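Local atomic coordinates of NEQ263 (PDB entry 5BN3), a protein that probably binds ATP and, as NeqB, pairs with NeqA in the catalytic core of an unusual archaeal ATP synthase. Residues B[318-323]-B[341-346]; B[333-338]-B[396-401]; B[380-385]-B[402-407]. One frame throughout, in Å; residues are numbered along the deposited sequence.

Overall arrangement
All three contacts lie at the C-terminal end of the chain, in or against its helical bundle, their centres 12 to 13 Å apart. Helix 334-356 serves interactions 1 and 2, helix 394-408 serves interactions 2 and 3, and helix 367-384 enters through interaction 3. Along the sequence, interaction 1 closes before interaction 3 opens, whereas interaction 2 alternates with both. Phe383 ties the set together: its ring packs against Leu343 of interaction 1 and Ile401 of interaction 2, while its CB belongs to interaction 3. Through interaction 1 the helical domain packs on the loop before strand 324-325, beside the interface with the alpha chain.

Interaction 1 (B[318-323]-B[341-346]); sequences IDLLKS and DILIKS
Leu321 and Ile344 pass each other with their side chains running in opposite directions and meet through methyl groups: Leu321 CD2 lies 3.7 Å from Ile344 CG2. On Ile344 that methyl stands anti to the backbone N. CG1 takes the other course, beside the N (chi1 -67°), and a further bend at chi2 (-57°) lays CD1 against the loop backbone, 3.7 Å from Leu320 O. The same carbonyl oxygen is hydrogen-bonded to His122. Leu320 points its side chain at the helix from the first bond, and its CD1 comes to 4.3 Å from Leu343 CD1, a looser meeting of methyl groups. The loop that offers these leucines is shaped by an Asx turn. Asp319 OD1 accepts from Leu321 N (3.0 Å), nearly along its C-O axis, and from Lys322 N (3.0 Å), above the carboxylate plane. Ser323 OG adds a bond of 2.6 Å to Asp319 O, which Ser323 N reaches from the opposite face. Arg412 of the neighbouring V-type alpha chain is hydrogen-bonded to Leu321 O and Ser323 O and also packs on Ile344, placing the contact beside a subunit interface. Across the segments the contact is mainly apolar, made by methyl groups of branched side chains, which impose little directionality; polar bonds set where the leucines stand, and the methyls join the loop before strand 324-325, in the nucleotide-binding domain, to helix 334-356 of the C-terminal domain.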
loop_
_atom_site.group_PDB
_atom_site.type_symbol
_atom_site.label_atom_id
_atom_site.label_comp_id
_atom_site.label_asym_id
_atom_site.label_seq_id
_atom_site.Cartn_x
_atom_site.Cartn_y
_atom_site.Cartn_z
ATOM N N ILE B 318 30.986 1.461 6.464
ATOM C CA ILE B 318 30.403 0.143 6.698
ATOM C C ILE B 318 29.674 0.029 8.039
ATOM O O ILE B 318 30.258 0.268 9.100
ATOM C CB ILE B 318 31.484 -0.959 6.610
ATOM C CG1 ILE B 318 32.003 -1.072 5.175
ATOM C CG2 ILE B 318 30.933 -2.295 7.072
ATOM C CD1 ILE B 318 33.078 -2.125 4.990
ATOM N N ASP B 319 28.396 -0.338 7.979
ATOM C CA ASP B 319 27.610 -0.635 9.174
ATOM C C ASP B 319 28.057 -1.987 9.724
ATOM O O ASP B 319 27.770 -3.030 9.134
ATOM C CB ASP B 319 26.115 -0.659 8.823
ATOM C CG ASP B 319 25.214 -0.721 10.050
ATOM O OD1 ASP B 319 25.518 -1.469 11.006
ATOM O OD2 ASP B 319 24.178 -0.020 10.052
ATOM N N LEU B 320 28.763 -1.965 10.853
ATOM C CA LEU B 320 29.346 -3.177 11.430
ATOM C C LEU B 320 28.306 -4.201 11.870
ATOM O O LEU B 320 28.593 -5.396 11.932
ATOM C CB LEU B 320 30.244 -2.827 12.623
ATOM C CG LEU B 320 31.646 -2.298 12.330
ATOM C CD1 LEU B 320 32.391 -2.004 13.623
ATOM C CD2 LEU B 320 32.418 -3.302 11.501
ATOM N N LEU B 321 27.099 -3.735 12.170
ATOM C CA LEU B 321 26.075 -4.609 12.731
ATOM C C LEU B 321 25.079 -5.123 11.690
ATOM O O LEU B 321 24.589 -6.246 11.798
ATOM C CB LEU B 321 25.362 -3.915 13.895
ATOM C CG LEU B 321 26.299 -3.613 15.067
ATOM C CD1 LEU B 321 25.579 -2.909 16.200
ATOM C CD2 LEU B 321 26.911 -4.901 15.558
ATOM N N LYS B 322 24.793 -4.311 10.678
ATOM C CA LYS B 322 23.929 -4.752 9.586
ATOM C C LYS B 322 24.681 -5.653 8.616
ATOM O O LYS B 322 24.077 -6.449 7.897
ATOM C CB LYS B 322 23.338 -3.554 8.838
ATOM C CG LYS B 322 22.263 -2.806 9.610
ATOM C CD LYS B 322 21.668 -1.690 8.761
ATOM C CE LYS B 322 20.616 -0.900 9.526
ATOM N NZ LYS B 322 20.128 0.268 8.738
ATOM N N SER B 323 26.004 -5.518 8.597
ATOM C CA SER B 323 26.837 -6.343 7.731
ATOM C C SER B 323 26.979 -7.750 8.297
ATOM O O SER B 323 26.798 -7.972 9.499
ATOM C CB SER B 323 28.214 -5.710 7.524
ATOM O OG SER B 323 28.095 -4.438 6.914
ATOM N N ASP B 341 34.027 -11.131 18.303
ATOM C CA ASP B 341 32.948 -11.136 19.282
ATOM C C ASP B 341 32.999 -9.900 20.180
ATOM O O ASP B 341 31.976 -9.261 20.420
ATOM C CB ASP B 341 33.003 -12.415 20.124
ATOM C CG ASP B 341 31.645 -12.812 20.673
ATOM O OD1 ASP B 341 30.664 -12.799 19.900
ATOM O OD2 ASP B 341 31.558 -13.134 21.875
ATOM N N ILE B 342 34.190 -9.558 20.664
ATOM C CA ILE B 342 34.359 -8.403 21.543
ATOM C C ILE B 342 34.038 -7.098 20.805
ATOM O O ILE B 342 33.459 -6.178 21.382
ATOM C CB ILE B 342 35.788 -8.372 22.166
ATOM C CG1 ILE B 342 35.720 -8.310 23.696
ATOM C CG2 ILE B 342 36.618 -7.213 21.625
ATOM C CD1 ILE B 342 35.366 -6.938 24.241
ATOM N N LEU B 343 34.387 -7.031 19.522
ATOM C CA LEU B 343 34.142 -5.828 18.737
ATOM C C LEU B 343 32.651 -5.638 18.495
ATOM O O LEU B 343 32.106 -4.564 18.741
ATOM C CB LEU B 343 34.885 -5.901 17.400
ATOM C CG LEU B 343 34.488 -4.861 16.349
ATOM C CD1 LEU B 343 34.932 -3.469 16.769
ATOM C CD2 LEU B 343 35.054 -5.222 14.984
ATOM N N ILE B 344 32.000 -6.696 18.022
ATOM C CA ILE B 344 30.584 -6.638 17.677
ATOM C C ILE B 344 29.703 -6.362 18.895
ATOM O O ILE B 344 28.846 -5.476 18.863
ATOM C CB ILE B 344 30.127 -7.947 17.000
ATOM C CG1 ILE B 344 30.795 -8.099 15.630
ATOM C CG2 ILE B 344 28.621 -7.973 16.850
ATOM C CD1 ILE B 344 30.527 -6.938 14.692
ATOM N N LYS B 345 29.922 -7.112 19.970
ATOM C CA LYS B 345 29.094 -6.989 21.168
ATOM C C LYS B 345 29.266 -5.646 21.881
ATOM O O LYS B 345 28.292 -5.066 22.357
ATOM C CB LYS B 345 29.368 -8.150 22.133
ATOM C CG LYS B 345 29.045 -9.532 21.561
ATOM C CD LYS B 345 27.763 -10.110 22.150
ATOM C CE LYS B 345 27.326 -11.377 21.417
ATOM N NZ LYS B 345 28.330 -12.474 21.481
ATOM N N SER B 346 30.499 -5.154 21.950
ATOM C CA SER B 346 30.774 -3.887 22.622
ATOM C C SER B 346 30.295 -2.682 21.812
ATOM O O SER B 346 29.834 -1.693 22.379
ATOM C CB SER B 346 32.266 -3.748 22.932
ATOM O OG SER B 346 32.741 -4.857 23.673
#

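Interaction 2 (B[333-338]-B[396-401]); sequences SKKHKK and KSFEII
His336 N donates to Ser333 OG over 2.9 Å in a fairly straight line (159°), a capping bond from Ser333, the N-cap residue of helix 334-356 in the C-terminal helical domain. The cap fixes the first turn, from which the imidazole meets helix 394-408. The imidazole swings out opposite the backbone N of His336 (chi1 -165°) and turns a face to Phe398, and the two aromatics form an edge-to-face (T-shaped) pair with planes 77° apart and centroids 5.5 Å from each other. Phe398 supplies the edge: its CZ sits over the imidazole, shifted toward the rim, while the histidine CG lies in the plane of the phenyl ring. Both ring nitrogens have polar partners. His336 NE2 makes weak hydrogen bonds with the carbonyls of Asp119 and Val120, and ND1 bonds a dioxane molecule, probably from the crystallisation liquor. Tyr339, one turn along from His336, stacks with Phe398 as well, so the phenyl is held by two aromatic residues of one helix. The extended aliphatic chain of Lys335 runs out past the same phenyl and approaches it obliquely, Lys335 CE lying 4.2 Å from Phe398 CD2.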
loop_
_atom_site.group_PDB
_atom_site.type_symbol
_atom_site.label_atom_id
_atom_site.label_comp_id
_atom_site.label_asym_id
_atom_site.label_seq_id
_atom_site.Cartn_x
_atom_site.Cartn_y
_atom_site.Cartn_z
ATOM N N SER B 333 40.622 -18.092 13.429
ATOM C CA SER B 333 41.293 -18.726 14.557
ATOM C C SER B 333 40.479 -18.453 15.812
ATOM O O SER B 333 39.544 -17.652 15.782
ATOM C CB SER B 333 42.704 -18.161 14.724
ATOM O OG SER B 333 42.669 -16.814 15.165
ATOM N N LYS B 334 40.819 -19.114 16.914
ATOM C CA LYS B 334 40.128 -18.854 18.172
ATOM C C LYS B 334 40.376 -17.424 18.639
ATOM O O LYS B 334 39.485 -16.787 19.197
ATOM C CB LYS B 334 40.546 -19.858 19.250
ATOM C CG LYS B 334 39.946 -21.240 19.060
ATOM C CD LYS B 334 38.426 -21.181 19.026
ATOM C CE LYS B 334 37.858 -22.084 17.943
ATOM N NZ LYS B 334 38.268 -23.503 18.112
ATOM N N LYS B 335 41.586 -16.926 18.399
ATOM C CA LYS B 335 41.926 -15.546 18.728
ATOM C C LYS B 335 41.112 -14.567 17.884
ATOM O O LYS B 335 40.601 -13.571 18.391
ATOM C CB LYS B 335 43.419 -15.296 18.507
ATOM C CG LYS B 335 43.862 -13.877 18.842
ATOM C CD LYS B 335 45.316 -13.638 18.456
ATOM C CE LYS B 335 45.821 -12.316 19.017
ATOM N NZ LYS B 335 47.225 -12.023 18.609
ATOM N N HIS B 336 40.997 -14.863 16.593
ATOM C CA HIS B 336 40.244 -14.026 15.666
ATOM C C HIS B 336 38.771 -13.979 16.070
ATOM O O HIS B 336 38.147 -12.915 16.044
ATOM C CB HIS B 336 40.395 -14.569 14.245
ATOM C CG HIS B 336 39.971 -13.614 13.171
ATOM N ND1 HIS B 336 40.444 -13.693 11.883
ATOM C CD2 HIS B 336 39.113 -12.565 13.198
ATOM C CE1 HIS B 336 39.898 -12.730 11.155
ATOM N NE2 HIS B 336 39.088 -12.035 11.930
ATOM N N LYS B 337 38.224 -15.131 16.446
ATOM C CA LYS B 337 36.841 -15.217 16.906
ATOM C C LYS B 337 36.614 -14.367 18.146
ATOM O O LYS B 337 35.584 -13.707 18.280
ATOM C CB LYS B 337 36.455 -16.673 17.187
ATOM C CG LYS B 337 36.365 -17.540 15.940
ATOM C CD LYS B 337 36.168 -19.012 16.295
ATOM C CE LYS B 337 36.137 -19.881 15.042
ATOM N NZ LYS B 337 36.004 -21.332 15.355
ATOM N N LYS B 338 37.589 -14.384 19.049
ATOM C CA LYS B 338 37.507 -13.617 20.284
ATOM C C LYS B 338 37.446 -12.116 20.009
ATOM O O LYS B 338 36.640 -11.400 20.606
ATOM C CB LYS B 338 38.699 -13.941 21.188
ATOM C CG LYS B 338 38.685 -13.204 22.513
ATOM C CD LYS B 338 40.013 -13.345 23.241
ATOM C CE LYS B 338 40.085 -12.403 24.432
ATOM N NZ LYS B 338 38.981 -12.648 25.401
ATOM N N LYS B 396 47.494 -5.598 12.865
ATOM C CA LYS B 396 47.327 -4.161 13.065
ATOM C C LYS B 396 45.896 -3.833 13.488
ATOM O O LYS B 396 45.674 -2.983 14.352
ATOM C CB LYS B 396 47.699 -3.394 11.791
ATOM C CG LYS B 396 47.496 -1.886 11.883
ATOM C CD LYS B 396 48.306 -1.284 13.025
ATOM C CE LYS B 396 48.037 0.206 13.184
ATOM N NZ LYS B 396 48.438 0.993 11.989
ATOM N N SER B 397 44.931 -4.519 12.885
ATOM C CA SER B 397 43.525 -4.327 13.227
ATOM C C SER B 397 43.235 -4.739 14.671
ATOM O O SER B 397 42.450 -4.087 15.362
ATOM C CB SER B 397 42.629 -5.105 12.258
ATOM O OG SER B 397 42.712 -4.572 10.946
ATOM N N PHE B 398 43.869 -5.821 15.118
ATOM C CA PHE B 398 43.737 -6.279 16.499
ATOM C C PHE B 398 44.335 -5.264 17.471
ATOM O O PHE B 398 43.776 -5.011 18.538
ATOM C CB PHE B 398 44.431 -7.633 16.688
ATOM C CG PHE B 398 43.735 -8.782 16.011
ATOM C CD1 PHE B 398 42.412 -8.676 15.600
ATOM C CD2 PHE B 398 44.404 -9.979 15.799
ATOM C CE1 PHE B 398 41.776 -9.742 14.982
ATOM C CE2 PHE B 398 43.774 -11.045 15.183
ATOM C CZ PHE B 398 42.458 -10.927 14.777
ATOM N N GLU B 399 45.479 -4.694 17.093
ATOM C CA GLU B 399 46.162 -3.691 17.908
ATOM C C GLU B 399 45.303 -2.449 18.123
ATOM O O GLU B 399 45.292 -1.873 19.213
ATOM C CB GLU B 399 47.490 -3.287 17.259
ATOM C CG GLU B 399 48.572 -4.352 17.308
ATOM C CD GLU B 399 49.846 -3.912 16.613
ATOM O OE1 GLU B 399 50.005 -2.693 16.383
ATOM O OE2 GLU B 399 50.682 -4.781 16.290
ATOM N N ILE B 400 44.600 -2.031 17.075
ATOM C CA ILE B 400 43.698 -0.887 17.165
ATOM C C ILE B 400 42.579 -1.168 18.168
ATOM O O ILE B 400 42.261 -0.323 19.004
ATOM C CB ILE B 400 43.102 -0.525 15.784
ATOM C CG1 ILE B 400 44.207 -0.043 14.838
ATOM C CG2 ILE B 400 42.047 0.551 15.923
ATOM C CD1 ILE B 400 43.725 0.254 13.427
ATOM N N ILE B 401 41.997 -2.363 18.085
ATOM C CA ILE B 401 40.950 -2.782 19.012
ATOM C C ILE B 401 41.464 -2.773 20.453
ATOM O O ILE B 401 40.786 -2.276 21.355
ATOM C CB ILE B 401 40.409 -4.186 18.656
ATOM C CG1 ILE B 401 39.708 -4.158 17.294
ATOM C CG2 ILE B 401 39.445 -4.676 19.715
ATOM C CD1 ILE B 401 39.205 -5.518 16.830
#

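Interaction 3 (B[380-385]-B[402-407]); sequences EKEFIK and DSILSQ
Glu382 turns CG beside its backbone N (chi1 -52°) and then runs extended, while Gln407 leaves its own helix in the same manner; the two chains reach toward each other from opposite directions. Their flat ends meet at the rim of the contact, where Gln407 NE2 stands 3.5 Å from Glu382 OE1, with the amide and carboxylate planes turned 49° apart. This is a polar approach without a true bond, and the amide nitrogen also makes a weak hydrogen bond to Ser403 OG, one turn back on its helix. Beneath this pair the interface becomes apolar. Ile404 points at the partner helix and places CD1 4.0 Å from Phe383 CB, touching the root of the phenylalanine rather than its ring, which turns away from 402-407 toward Ile400 and Ile401, earlier on the same helix. Helices 367-384 and 394-408, successive in the chain, pack nearly antiparallel in the C-terminal helical domain: segments 380-384 and 402-407 run at 160°, with a closest axis approach of 10.7 Å. Phe375 and Leu378 of helix 367-384 extend the packing on Ile404, while Glu380, pointing away from 402-407, forms a salt bridge with Arg354 of helix 334-356.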
loop_
_atom_site.group_PDB
_atom_site.type_symbol
_atom_site.label_atom_id
_atom_site.label_comp_id
_atom_site.label_asym_id
_atom_site.label_seq_id
_atom_site.Cartn_x
_atom_site.Cartn_y
_atom_site.Cartn_z
ATOM N N GLU B 380 34.353 3.952 15.299
ATOM C CA GLU B 380 34.022 4.646 14.063
ATOM C C GLU B 380 35.148 5.574 13.610
ATOM O O GLU B 380 35.375 5.738 12.413
ATOM C CB GLU B 380 32.707 5.419 14.225
ATOM C CG GLU B 380 31.508 4.521 14.519
ATOM C CD GLU B 380 30.239 5.295 14.828
ATOM O OE1 GLU B 380 30.300 6.538 14.937
ATOM O OE2 GLU B 380 29.175 4.653 14.965
ATOM N N LYS B 381 35.857 6.168 14.566
ATOM C CA LYS B 381 36.898 7.150 14.254
ATOM C C LYS B 381 38.261 6.542 13.938
ATOM O O LYS B 381 39.004 7.074 13.114
ATOM C CB LYS B 381 37.045 8.151 15.405
ATOM C CG LYS B 381 35.937 9.184 15.479
ATOM C CD LYS B 381 36.041 10.018 16.747
ATOM C CE LYS B 381 35.007 11.133 16.753
ATOM N NZ LYS B 381 34.909 11.798 18.081
ATOM N N GLU B 382 38.592 5.434 14.593
ATOM C CA GLU B 382 39.943 4.884 14.506
ATOM C C GLU B 382 40.013 3.482 13.904
ATOM O O GLU B 382 41.055 3.072 13.401
ATOM C CB GLU B 382 40.606 4.897 15.890
ATOM C CG GLU B 382 40.562 6.254 16.582
ATOM C CD GLU B 382 41.479 6.324 17.788
ATOM O OE1 GLU B 382 42.084 5.289 18.138
ATOM O OE2 GLU B 382 41.601 7.418 18.382
ATOM N N PHE B 383 38.906 2.749 13.956
ATOM C CA PHE B 383 38.883 1.379 13.454
ATOM C C PHE B 383 38.240 1.296 12.069
ATOM O O PHE B 383 38.849 0.802 11.121
ATOM C CB PHE B 383 38.157 0.465 14.446
ATOM C CG PHE B 383 38.109 -0.973 14.024
ATOM C CD1 PHE B 383 39.205 -1.801 14.212
ATOM C CD2 PHE B 383 36.962 -1.503 13.452
ATOM C CE1 PHE B 383 39.163 -3.130 13.828
ATOM C CE2 PHE B 383 36.914 -2.832 13.065
ATOM C CZ PHE B 383 38.015 -3.645 13.252
ATOM N N ILE B 384 37.008 1.784 11.958
ATOM C CA ILE B 384 36.298 1.785 10.682
ATOM C C ILE B 384 36.930 2.762 9.694
ATOM O O ILE B 384 37.225 2.396 8.556
ATOM C CB ILE B 384 34.801 2.128 10.867
ATOM C CG1 ILE B 384 34.128 1.090 11.768
ATOM C CG2 ILE B 384 34.095 2.194 9.526
ATOM C CD1 ILE B 384 32.655 1.357 12.006
ATOM N N LYS B 385 37.133 4.003 10.133
ATOM C CA LYS B 385 37.737 5.031 9.289
ATOM C C LYS B 385 39.141 4.600 8.873
ATOM O O LYS B 385 39.966 4.232 9.713
ATOM C CB LYS B 385 37.778 6.377 10.023
ATOM C CG LYS B 385 38.224 7.557 9.159
ATOM C CD LYS B 385 38.190 8.872 9.938
ATOM C CE LYS B 385 38.723 10.036 9.109
ATOM N NZ LYS B 385 37.812 10.429 7.998
ATOM N N ASP B 402 42.663 -3.314 20.661
ATOM C CA ASP B 402 43.297 -3.304 21.977
ATOM C C ASP B 402 43.463 -1.879 22.504
ATOM O O ASP B 402 43.166 -1.601 23.664
ATOM C CB ASP B 402 44.665 -3.996 21.926
ATOM C CG ASP B 402 44.558 -5.499 21.739
ATOM O OD1 ASP B 402 43.498 -6.075 22.065
ATOM O OD2 ASP B 402 45.547 -6.107 21.278
ATOM N N SER B 403 43.932 -0.982 21.645
ATOM C CA SER B 403 44.140 0.414 22.017
ATOM C C SER B 403 42.835 1.125 22.385
ATOM O O SER B 403 42.779 1.869 23.366
ATOM C CB SER B 403 44.842 1.156 20.879
ATOM O OG SER B 403 45.016 2.523 21.194
ATOM N N ILE B 404 41.791 0.885 21.597
ATOM C CA ILE B 404 40.478 1.480 21.840
ATOM C C ILE B 404 39.870 0.980 23.152
ATOM O O ILE B 404 39.279 1.754 23.908
ATOM C CB ILE B 404 39.508 1.192 20.670
ATOM C CG1 ILE B 404 40.021 1.838 19.380
ATOM C CG2 ILE B 404 38.120 1.711 20.980
ATOM C CD1 ILE B 404 39.203 1.485 18.151
ATOM N N LEU B 405 40.022 -0.316 23.416
ATOM C CA LEU B 405 39.521 -0.922 24.648
ATOM C C LEU B 405 40.128 -0.266 25.888
ATOM O O LEU B 405 39.441 -0.052 26.886
ATOM C CB LEU B 405 39.790 -2.430 24.649
ATOM C CG LEU B 405 38.852 -3.278 23.786
ATOM C CD1 LEU B 405 39.310 -4.726 23.716
ATOM C CD2 LEU B 405 37.440 -3.201 24.334
ATOM N N SER B 406 41.413 0.064 25.809
ATOM C CA SER B 406 42.107 0.735 26.902
ATOM C C SER B 406 41.627 2.175 27.068
ATOM O O SER B 406 41.337 2.611 28.184
ATOM C CB SER B 406 43.617 0.707 26.667
ATOM O OG SER B 406 44.086 -0.625 26.562
ATOM N N GLN B 407 41.548 2.907 25.958
ATOM C CA GLN B 407 41.072 4.289 25.970
ATOM C C GLN B 407 39.657 4.393 26.531
ATOM O O GLN B 407 39.306 5.381 27.173
ATOM C CB GLN B 407 41.091 4.887 24.557
ATOM C CG GLN B 407 42.467 5.031 23.927
ATOM C CD GLN B 407 42.439 5.864 22.655
ATOM O OE1 GLN B 407 41.977 7.006 22.656
ATOM N NE2 GLN B 407 42.930 5.291 21.561
#